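Local structure of putative chromatin binding protein (Chaetomium thermophilum, 6QP0) at residues Tyr71-Ile76 against Ile126-Ser131; Pro3-Thr8 against Pro152-Gln157; Arg119-Lys124 against Cys144-Ala149. The protein is thought to bind ATP and, as Kti12, is a tRNA-dependent ATPase essential for tRNA modification by Elongator, this chain being its P-loop nucleotide-binding part. All blocks are in the same frame, centred on the assembly; numbering follows the deposited sequence.

Contact 1: Tyr71-Ile76 against Ile126-Ser131; sequences YRLHYI and IVILDS
R72-I76 and I126-D130 run side by side as neighbouring parallel strands, their axes 4.7 Å apart at the closest and 14° from exact alignment. Five backbone bonds pass alternately between them: I126 N gives to R72 O (2.7 Å), I126 O receives H74 N, H74 O receives I128 N, I128 O receives I76 N, and D130 N closes the series on I76 O (2.8 Å). Side chains divide accordingly. On one face, toward helix 106-120, I76 CD1 meets V127 CG1 at 3.9 Å while its CG2 meets L129 CD1. H74 lies on this face too, with I126 O at its ring edge and NE2 bonded to D125. On the other face, toward helix 15-31, L73 CD1 rests on I128 CD1 (4.1 Å); at the strand entrance, I126 CD1 comes obliquely to the Y71 ring, 3.6 Å from CG. Y75 adds a polar contact. With CG anti to the backbone N (chi1 169°), its ring lies beside D130, CE1 being 3.6 Å from D130 CB, and OH donates to D130 OD2 at 2.7 Å. The bond meets the anti side of the carboxylate, slightly out of its plane, with ring and carboxylate turned 56° apart. T16 OG1 is also bonded to OD2, which is thus gripped twice. A phenylalanine in place of Y75 would probably leave OD2 with one clamp fewer and D130 freer to turn. D130 and T16 belong to the magnesium site, and an aspartate near the C-terminal end of a strand next to the P-loop strand is consistent with a Walker B position in a P-loop NTPase.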
loop_
_atom_site.group_PDB
_atom_site.type_symbol
_atom_site.label_atom_id
_atom_site.label_comp_id
_atom_site.label_asym_id
_atom_site.label_seq_id
_atom_site.Cartn_x
_atom_site.Cartn_y
_atom_site.Cartn_z
ATOM N N TYR A 71 -13.749 -14.711 -6.862
ATOM C CA TYR A 71 -13.464 -13.633 -5.929
ATOM C C TYR A 71 -13.990 -12.304 -6.453
ATOM O O TYR A 71 -14.307 -12.152 -7.636
ATOM C CB TYR A 71 -11.953 -13.502 -5.668
ATOM C CG TYR A 71 -11.355 -14.654 -4.898
ATOM C CD1 TYR A 71 -11.597 -14.801 -3.539
ATOM C CD2 TYR A 71 -10.542 -15.586 -5.523
ATOM C CE1 TYR A 71 -11.053 -15.848 -2.827
ATOM C CE2 TYR A 71 -9.993 -16.639 -4.818
ATOM C CZ TYR A 71 -10.252 -16.764 -3.470
ATOM O OH TYR A 71 -9.709 -17.810 -2.760
ATOM N N ARG A 72 -14.081 -11.344 -5.537
ATOM C CA ARG A 72 -14.311 -9.943 -5.859
ATOM C C ARG A 72 -13.013 -9.174 -5.642
ATOM O O ARG A 72 -12.278 -9.439 -4.685
ATOM C CB ARG A 72 -15.422 -9.349 -4.992
ATOM C CG ARG A 72 -16.835 -9.677 -5.452
ATOM C CD ARG A 72 -17.857 -9.206 -4.420
ATOM N NE ARG A 72 -18.169 -10.251 -3.447
ATOM C CZ ARG A 72 -18.605 -10.028 -2.209
ATOM N NH1 ARG A 72 -18.772 -8.790 -1.763
ATOM N NH2 ARG A 72 -18.863 -11.054 -1.410
ATOM N N LEU A 73 -12.739 -8.220 -6.526
ATOM C CA LEU A 73 -11.491 -7.466 -6.515
ATOM C C LEU A 73 -11.765 -6.028 -6.093
ATOM O O LEU A 73 -12.587 -5.344 -6.711
ATOM C CB LEU A 73 -10.829 -7.507 -7.892
ATOM C CG LEU A 73 -9.441 -6.878 -8.010
ATOM C CD1 LEU A 73 -8.462 -7.525 -7.041
ATOM C CD2 LEU A 73 -8.942 -7.000 -9.444
ATOM N N HIS A 74 -11.071 -5.577 -5.050
ATOM C CA HIS A 74 -11.210 -4.222 -4.537
ATOM C C HIS A 74 -9.854 -3.528 -4.523
ATOM O O HIS A 74 -8.820 -4.152 -4.269
ATOM C CB HIS A 74 -11.794 -4.214 -3.116
ATOM C CG HIS A 74 -13.052 -5.010 -2.971
ATOM N ND1 HIS A 74 -14.306 -4.463 -3.143
ATOM C CD2 HIS A 74 -13.251 -6.313 -2.660
ATOM C CE1 HIS A 74 -15.221 -5.396 -2.950
ATOM N NE2 HIS A 74 -14.607 -6.528 -2.654
ATOM N N TYR A 75 -9.871 -2.222 -4.791
ATOM C CA TYR A 75 -8.675 -1.392 -4.769
ATOM C C TYR A 75 -8.941 -0.158 -3.921
ATOM O O TYR A 75 -9.931 0.548 -4.141
ATOM C CB TYR A 75 -8.260 -0.977 -6.183
ATOM C CG TYR A 75 -7.188 0.092 -6.212
ATOM C CD1 TYR A 75 -5.846 -0.239 -6.080
ATOM C CD2 TYR A 75 -7.521 1.430 -6.370
ATOM C CE1 TYR A 75 -4.867 0.734 -6.104
ATOM C CE2 TYR A 75 -6.547 2.409 -6.396
ATOM C CZ TYR A 75 -5.223 2.056 -6.262
ATOM O OH TYR A 75 -4.250 3.027 -6.285
ATOM N N ILE A 76 -8.054 0.104 -2.962
ATOM C CA ILE A 76 -8.181 1.234 -2.052
ATOM C C ILE A 76 -6.850 1.969 -2.000
ATOM O O ILE A 76 -5.784 1.346 -2.047
ATOM C CB ILE A 76 -8.602 0.784 -0.637
ATOM C CG1 ILE A 76 -9.879 -0.055 -0.696
ATOM C CG2 ILE A 76 -8.802 1.996 0.268
ATOM C CD1 ILE A 76 -10.221 -0.744 0.611
ATOM N N ILE A 126 -10.821 -10.033 -2.491
ATOM C CA ILE A 126 -9.406 -9.685 -2.516
ATOM C C ILE A 126 -9.289 -8.167 -2.511
ATOM O O ILE A 126 -9.880 -7.486 -3.357
ATOM C CB ILE A 126 -8.712 -10.292 -3.745
ATOM C CG1 ILE A 126 -8.865 -11.816 -3.735
ATOM C CG2 ILE A 126 -7.238 -9.904 -3.766
ATOM C CD1 ILE A 126 -8.433 -12.487 -5.017
ATOM N N VAL A 127 -8.526 -7.639 -1.557
ATOM C CA VAL A 127 -8.414 -6.202 -1.336
ATOM C C VAL A 127 -6.956 -5.795 -1.491
ATOM O O VAL A 127 -6.073 -6.361 -0.836
ATOM C CB VAL A 127 -8.944 -5.806 0.055
ATOM C CG1 VAL A 127 -8.692 -4.329 0.325
ATOM C CG2 VAL A 127 -10.426 -6.127 0.171
ATOM N N ILE A 128 -6.713 -4.812 -2.355
ATOM C CA ILE A 128 -5.391 -4.228 -2.546
ATOM C C ILE A 128 -5.372 -2.875 -1.850
ATOM O O ILE A 128 -6.105 -1.959 -2.242
ATOM C CB ILE A 128 -5.054 -4.071 -4.037
ATOM C CG1 ILE A 128 -5.093 -5.422 -4.750
ATOM C CG2 ILE A 128 -3.693 -3.412 -4.197
ATOM C CD1 ILE A 128 -5.069 -5.308 -6.261
ATOM N N LEU A 129 -4.525 -2.735 -0.833
ATOM C CA LEU A 129 -4.399 -1.488 -0.082
ATOM C C LEU A 129 -3.137 -0.777 -0.566
ATOM O O LEU A 129 -2.024 -1.110 -0.152
ATOM C CB LEU A 129 -4.361 -1.756 1.418
ATOM C CG LEU A 129 -4.435 -0.524 2.321
ATOM C CD1 LEU A 129 -5.754 0.203 2.128
ATOM C CD2 LEU A 129 -4.246 -0.904 3.782
ATOM N N ASP A 130 -3.321 0.203 -1.449
ATOM C CA ASP A 130 -2.220 0.986 -2.011
ATOM C C ASP A 130 -2.028 2.221 -1.141
ATOM O O ASP A 130 -2.680 3.250 -1.326
ATOM C CB ASP A 130 -2.517 1.348 -3.462
ATOM C CG ASP A 130 -1.559 2.387 -4.025
ATOM O OD1 ASP A 130 -0.548 2.709 -3.369
ATOM O OD2 ASP A 130 -1.831 2.891 -5.135
ATOM N N SER A 131 -1.116 2.117 -0.178
ATOM C CA SER A 131 -0.780 3.243 0.679
ATOM C C SER A 131 0.609 3.012 1.251
ATOM O O SER A 131 1.133 1.895 1.221
ATOM C CB SER A 131 -1.804 3.425 1.804
ATOM O OG SER A 131 -1.465 4.531 2.621
#

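Contact 2: Pro3-Thr8 against Pro152-Gln157; sequences PLIVVT and PSCVLQ
T8 sets its methyl CG2 obliquely against V155 CG1, 3.5 Å away, and over the neighbouring backbone, with Q157 CA at 3.7 Å. The torsion explains it: OG1 is anti to the backbone N (chi1 179°), which leaves CG2 between N and the carbonyl carbon, facing the other strand. OG1 itself is held by Y215 OH and by the carbonyls of L132 and N133. Further back on the same face, V6 lays CB 3.4 Å from C154 O, and helix 136-148 covers this side through L142 against V6 and R139 against T8. The opposite face carries I5, V7, C154 and L156. There C154 SG, between its own N and carbonyl carbon (chi1 71°), sits across both branches of I5, 3.9 Å from CG1 and nearly as close to CG2. Strand 4-9 is the middle strand of the parallel sheet of a P-loop NTPase and 153-158 its neighbour; 4-9 leads into the Walker A loop, and V7 packs against K15 of the ADP site. The strands are turned 25° from each other, in step from P3 beside P152 to T8 beside Q157. Five backbone bonds hold that register. L4 N to P152 O is nearly straight, L156 N to V6 O is short at 2.7 Å, and T8 N reaches L156 O at 3.0 Å. Between them, CA-H groups also approach carbonyl oxygens, V155 CA lying 3.2 Å from V6 O. At the N-terminal end of both segments the rings of P3 and P152 lie alongside each other and point the same way, P3 CG 4.2 Å from P152 CD.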
loop_
_atom_site.group_PDB
_atom_site.type_symbol
_atom_site.label_atom_id
_atom_site.label_comp_id
_atom_site.label_asym_id
_atom_site.label_seq_id
_atom_site.Cartn_x
_atom_site.Cartn_y
_atom_site.Cartn_z
ATOM N N PRO A 3 -9.241 -11.910 0.787
ATOM C CA PRO A 3 -7.818 -11.721 1.083
ATOM C C PRO A 3 -7.380 -10.264 1.057
ATOM O O PRO A 3 -7.956 -9.457 0.329
ATOM C CB PRO A 3 -7.126 -12.509 -0.035
ATOM C CG PRO A 3 -8.082 -13.607 -0.351
ATOM C CD PRO A 3 -9.470 -13.043 -0.132
ATOM N N LEU A 4 -6.361 -9.943 1.848
ATOM C CA LEU A 4 -5.813 -8.597 1.927
ATOM C C LEU A 4 -4.369 -8.617 1.449
ATOM O O LEU A 4 -3.591 -9.495 1.837
ATOM C CB LEU A 4 -5.890 -8.051 3.354
ATOM C CG LEU A 4 -5.348 -6.636 3.558
ATOM C CD1 LEU A 4 -6.173 -5.624 2.778
ATOM C CD2 LEU A 4 -5.312 -6.285 5.037
ATOM N N ILE A 5 -4.018 -7.652 0.607
ATOM C CA ILE A 5 -2.663 -7.494 0.096
ATOM C C ILE A 5 -2.213 -6.090 0.475
ATOM O O ILE A 5 -2.675 -5.103 -0.113
ATOM C CB ILE A 5 -2.587 -7.710 -1.420
ATOM C CG1 ILE A 5 -2.993 -9.144 -1.768
ATOM C CG2 ILE A 5 -1.183 -7.407 -1.926
ATOM C CD1 ILE A 5 -3.291 -9.357 -3.237
ATOM N N VAL A 6 -1.321 -5.998 1.456
ATOM C CA VAL A 6 -0.845 -4.714 1.952
ATOM C C VAL A 6 0.339 -4.285 1.094
ATOM O O VAL A 6 1.422 -4.869 1.174
ATOM C CB VAL A 6 -0.456 -4.791 3.433
ATOM C CG1 VAL A 6 -0.115 -3.402 3.962
ATOM C CG2 VAL A 6 -1.572 -5.421 4.247
ATOM N N VAL A 7 0.127 -3.274 0.262
ATOM C CA VAL A 7 1.222 -2.635 -0.455
ATOM C C VAL A 7 1.923 -1.672 0.492
ATOM O O VAL A 7 1.303 -1.077 1.381
ATOM C CB VAL A 7 0.706 -1.916 -1.715
ATOM C CG1 VAL A 7 1.830 -1.143 -2.387
ATOM C CG2 VAL A 7 0.086 -2.916 -2.678
ATOM N N THR A 8 3.232 -1.526 0.314
ATOM C CA THR A 8 4.013 -0.659 1.184
ATOM C C THR A 8 5.255 -0.197 0.436
ATOM O O THR A 8 5.773 -0.903 -0.431
ATOM C CB THR A 8 4.409 -1.369 2.485
ATOM O OG1 THR A 8 5.200 -0.487 3.290
ATOM C CG2 THR A 8 5.198 -2.639 2.190
ATOM N N PRO A 152 -6.627 -14.611 4.389
ATOM C CA PRO A 152 -5.176 -14.427 4.471
ATOM C C PRO A 152 -4.768 -12.987 4.198
ATOM O O PRO A 152 -5.478 -12.217 3.548
ATOM C CB PRO A 152 -4.624 -15.365 3.388
ATOM C CG PRO A 152 -5.769 -16.255 2.999
ATOM C CD PRO A 152 -7.006 -15.451 3.237
ATOM N N SER A 153 -3.587 -12.635 4.704
ATOM C CA SER A 153 -2.989 -11.329 4.469
ATOM C C SER A 153 -1.524 -11.497 4.093
ATOM O O SER A 153 -0.875 -12.476 4.472
ATOM C CB SER A 153 -3.097 -10.428 5.703
ATOM O OG SER A 153 -2.546 -11.061 6.844
ATOM N N CYS A 154 -1.009 -10.524 3.343
ATOM C CA CYS A 154 0.398 -10.508 2.970
ATOM C C CYS A 154 0.833 -9.062 2.784
ATOM O O CYS A 154 0.018 -8.134 2.817
ATOM C CB CYS A 154 0.657 -11.326 1.699
ATOM S SG CYS A 154 0.039 -10.587 0.164
ATOM N N VAL A 155 2.136 -8.881 2.592
ATOM C CA VAL A 155 2.734 -7.567 2.398
ATOM C C VAL A 155 3.509 -7.578 1.088
ATOM O O VAL A 155 4.225 -8.541 0.785
ATOM C CB VAL A 155 3.652 -7.180 3.575
ATOM C CG1 VAL A 155 4.268 -5.811 3.340
ATOM C CG2 VAL A 155 2.876 -7.208 4.887
ATOM N N LEU A 156 3.362 -6.506 0.312
ATOM C CA LEU A 156 4.035 -6.360 -0.978
ATOM C C LEU A 156 4.786 -5.032 -0.977
ATOM O O LEU A 156 4.179 -3.967 -1.129
ATOM C CB LEU A 156 3.035 -6.427 -2.128
ATOM C CG LEU A 156 3.564 -5.994 -3.495
ATOM C CD1 LEU A 156 4.791 -6.808 -3.885
ATOM C CD2 LEU A 156 2.477 -6.118 -4.551
ATOM N N GLN A 157 6.105 -5.097 -0.815
ATOM C CA GLN A 157 6.933 -3.900 -0.801
ATOM C C GLN A 157 7.369 -3.537 -2.214
ATOM O O GLN A 157 7.622 -4.412 -3.048
ATOM C CB GLN A 157 8.160 -4.097 0.088
ATOM C CG GLN A 157 8.955 -2.824 0.327
ATOM C CD GLN A 157 10.053 -3.012 1.351
ATOM O OE1 GLN A 157 10.388 -4.137 1.718
ATOM N NE2 GLN A 157 10.618 -1.908 1.823
#

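Contact 3: Arg119-Lys124 against Cys144-Ala149; sequences RVLGPK and CEAKNA
L121 and A149 share most of this contact almost equally, L121 extending its branched end against the last turn of helix 136-148. Its CG is anti to the backbone N (chi1 179°), and chi2 of 62° spreads the two methyls to different neighbours. CD2 goes to the helix: it lies 3.9 Å from A146 CA and 4.2 Å from A146 CB, so it rests on the helix backbone as much as on a side chain. The aliphatic part of E145 borders the same methyl, with E145 CG 4.4 Å from L121 CD2; E145 itself runs extended through CB and CG and packs on Y114, V117 and K118 of helix 106-120. The other methyl, CD1, turns toward P3, just ahead of strand 4-9 in the middle of the sheet, and L121 also touches V127 and T151. Four residues on from E145, just past the helix, A149 points its CB toward the loop, 4.1 Å from L121 CG and 4.3 Å from G122 CA. G122 is fully extended here, and its CA comes 5.2 Å from that of A149, the closest pair of CA atoms between the segments. A side chain at this position would point away from A149 and run into the ring of P123. That ring finishes the contact: P123 CD approaches A149 O at 3.3 Å, with CG a little further, so CD and CG of the ring lie against the carbonyl just past the helix end. The helix is closed locally by A149 N on E145 O, while G122 O has a weak bond to T151 OG1. No polar bond joins the two segments themselves, which suggests that the direct contact rests on shape fit rather than polar bonding, small residues letting helix and loop come near.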
loop_
_atom_site.group_PDB
_atom_site.type_symbol
_atom_site.label_atom_id
_atom_site.label_comp_id
_atom_site.label_asym_id
_atom_site.label_seq_id
_atom_site.Cartn_x
_atom_site.Cartn_y
_atom_site.Cartn_z
ATOM N N ARG A 119 -15.071 -2.792 5.199
ATOM C CA ARG A 119 -16.348 -2.813 4.497
ATOM C C ARG A 119 -16.383 -3.832 3.366
ATOM O O ARG A 119 -17.473 -4.280 2.994
ATOM C CB ARG A 119 -16.659 -1.422 3.938
ATOM C CG ARG A 119 -16.989 -0.385 5.003
ATOM C CD ARG A 119 -16.817 1.035 4.481
ATOM N NE ARG A 119 -17.001 2.027 5.536
ATOM C CZ ARG A 119 -16.519 3.266 5.496
ATOM N NH1 ARG A 119 -15.810 3.673 4.452
ATOM N NH2 ARG A 119 -16.738 4.094 6.508
ATOM N N VAL A 120 -15.229 -4.212 2.816
ATOM C CA VAL A 120 -15.193 -5.084 1.648
ATOM C C VAL A 120 -14.399 -6.352 1.933
ATOM O O VAL A 120 -14.725 -7.426 1.417
ATOM C CB VAL A 120 -14.605 -4.345 0.429
ATOM C CG1 VAL A 120 -15.557 -3.265 -0.045
ATOM C CG2 VAL A 120 -13.240 -3.748 0.770
ATOM N N LEU A 121 -13.356 -6.241 2.754
ATOM C CA LEU A 121 -12.446 -7.362 2.955
ATOM C C LEU A 121 -13.191 -8.570 3.509
ATOM O O LEU A 121 -13.970 -8.455 4.461
ATOM C CB LEU A 121 -11.311 -6.964 3.900
ATOM C CG LEU A 121 -10.290 -8.058 4.222
ATOM C CD1 LEU A 121 -9.560 -8.518 2.965
ATOM C CD2 LEU A 121 -9.299 -7.574 5.271
ATOM N N GLY A 122 -12.944 -9.731 2.907
ATOM C CA GLY A 122 -13.544 -10.968 3.341
ATOM C C GLY A 122 -12.899 -12.169 2.680
ATOM O O GLY A 122 -12.020 -12.036 1.823
ATOM N N PRO A 123 -13.324 -13.372 3.071
ATOM C CA PRO A 123 -12.742 -14.581 2.464
ATOM C C PRO A 123 -12.853 -14.620 0.950
ATOM O O PRO A 123 -11.948 -15.146 0.288
ATOM C CB PRO A 123 -13.543 -15.719 3.117
ATOM C CG PRO A 123 -13.999 -15.157 4.420
ATOM C CD PRO A 123 -14.263 -13.695 4.163
ATOM N N LYS A 124 -13.931 -14.087 0.379
ATOM C CA LYS A 124 -14.142 -14.108 -1.060
ATOM C C LYS A 124 -13.839 -12.767 -1.720
ATOM O O LYS A 124 -14.148 -12.585 -2.901
ATOM C CB LYS A 124 -15.583 -14.523 -1.373
ATOM C CG LYS A 124 -16.000 -15.851 -0.753
ATOM N N CYS A 144 -4.249 -8.138 11.831
ATOM C CA CYS A 144 -5.339 -8.573 12.695
ATOM C C CYS A 144 -6.695 -8.344 12.042
ATOM O O CYS A 144 -7.647 -9.081 12.320
ATOM C CB CYS A 144 -5.262 -7.846 14.036
ATOM S SG CYS A 144 -3.728 -8.162 14.932
ATOM N N GLU A 145 -6.804 -7.340 11.172
ATOM C CA GLU A 145 -8.060 -7.107 10.467
ATOM C C GLU A 145 -8.387 -8.273 9.541
ATOM O O GLU A 145 -9.513 -8.784 9.540
ATOM C CB GLU A 145 -7.990 -5.795 9.684
ATOM C CG GLU A 145 -9.319 -5.377 9.077
ATOM C CD GLU A 145 -9.297 -3.976 8.495
ATOM O OE1 GLU A 145 -8.198 -3.462 8.196
ATOM O OE2 GLU A 145 -10.387 -3.387 8.339
ATOM N N ALA A 146 -7.410 -8.712 8.742
ATOM C CA ALA A 146 -7.630 -9.868 7.880
ATOM C C ALA A 146 -7.892 -11.123 8.703
ATOM O O ALA A 146 -8.689 -11.981 8.306
ATOM C CB ALA A 146 -6.427 -10.073 6.959
ATOM N N LYS A 147 -7.225 -11.250 9.851
ATOM C CA LYS A 147 -7.510 -12.354 10.761
ATOM C C LYS A 147 -8.974 -12.343 11.184
ATOM O O LYS A 147 -9.639 -13.384 11.193
ATOM C CB LYS A 147 -6.589 -12.274 11.980
ATOM C CG LYS A 147 -6.945 -13.235 13.108
ATOM C CD LYS A 147 -5.995 -13.098 14.295
ATOM C CE LYS A 147 -4.594 -13.598 13.965
ATOM N NZ LYS A 147 -3.713 -13.616 15.167
ATOM N N ASN A 148 -9.496 -11.164 11.542
ATOM C CA ASN A 148 -10.894 -11.065 11.949
ATOM C C ASN A 148 -11.838 -11.290 10.777
ATOM O O ASN A 148 -12.971 -11.746 10.976
ATOM C CB ASN A 148 -11.150 -9.704 12.593
ATOM C CG ASN A 148 -10.719 -9.662 14.043
ATOM O OD1 ASN A 148 -11.088 -10.531 14.835
ATOM N ND2 ASN A 148 -9.926 -8.658 14.399
ATOM N N ALA A 149 -11.400 -10.980 9.559
ATOM C CA ALA A 149 -12.165 -11.306 8.364
ATOM C C ALA A 149 -11.994 -12.759 7.939
ATOM O O ALA A 149 -12.594 -13.170 6.941
ATOM C CB ALA A 149 -11.763 -10.381 7.213
#

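In the fold
Contacts 1 and 2 belong to one parallel sheet and share the border between strands 125-130 and 4-9, where V127 N and O probably bond to P3 O and I5 N. Contact 2 is central and largely buried; contact 1 includes the outermost strand 72-77, is partly exposed, and brings a polar pair to the magnesium site. Contact 3 lies farther from the centre and away from the ligand sites, joining the helix-to-strand turn after 106-120 to the end of helix 136-148, which precedes strand 153-158. It is apolar, whereas the other two are held by regular backbone bonding. R72 N on K124 O links contacts 1 and 3.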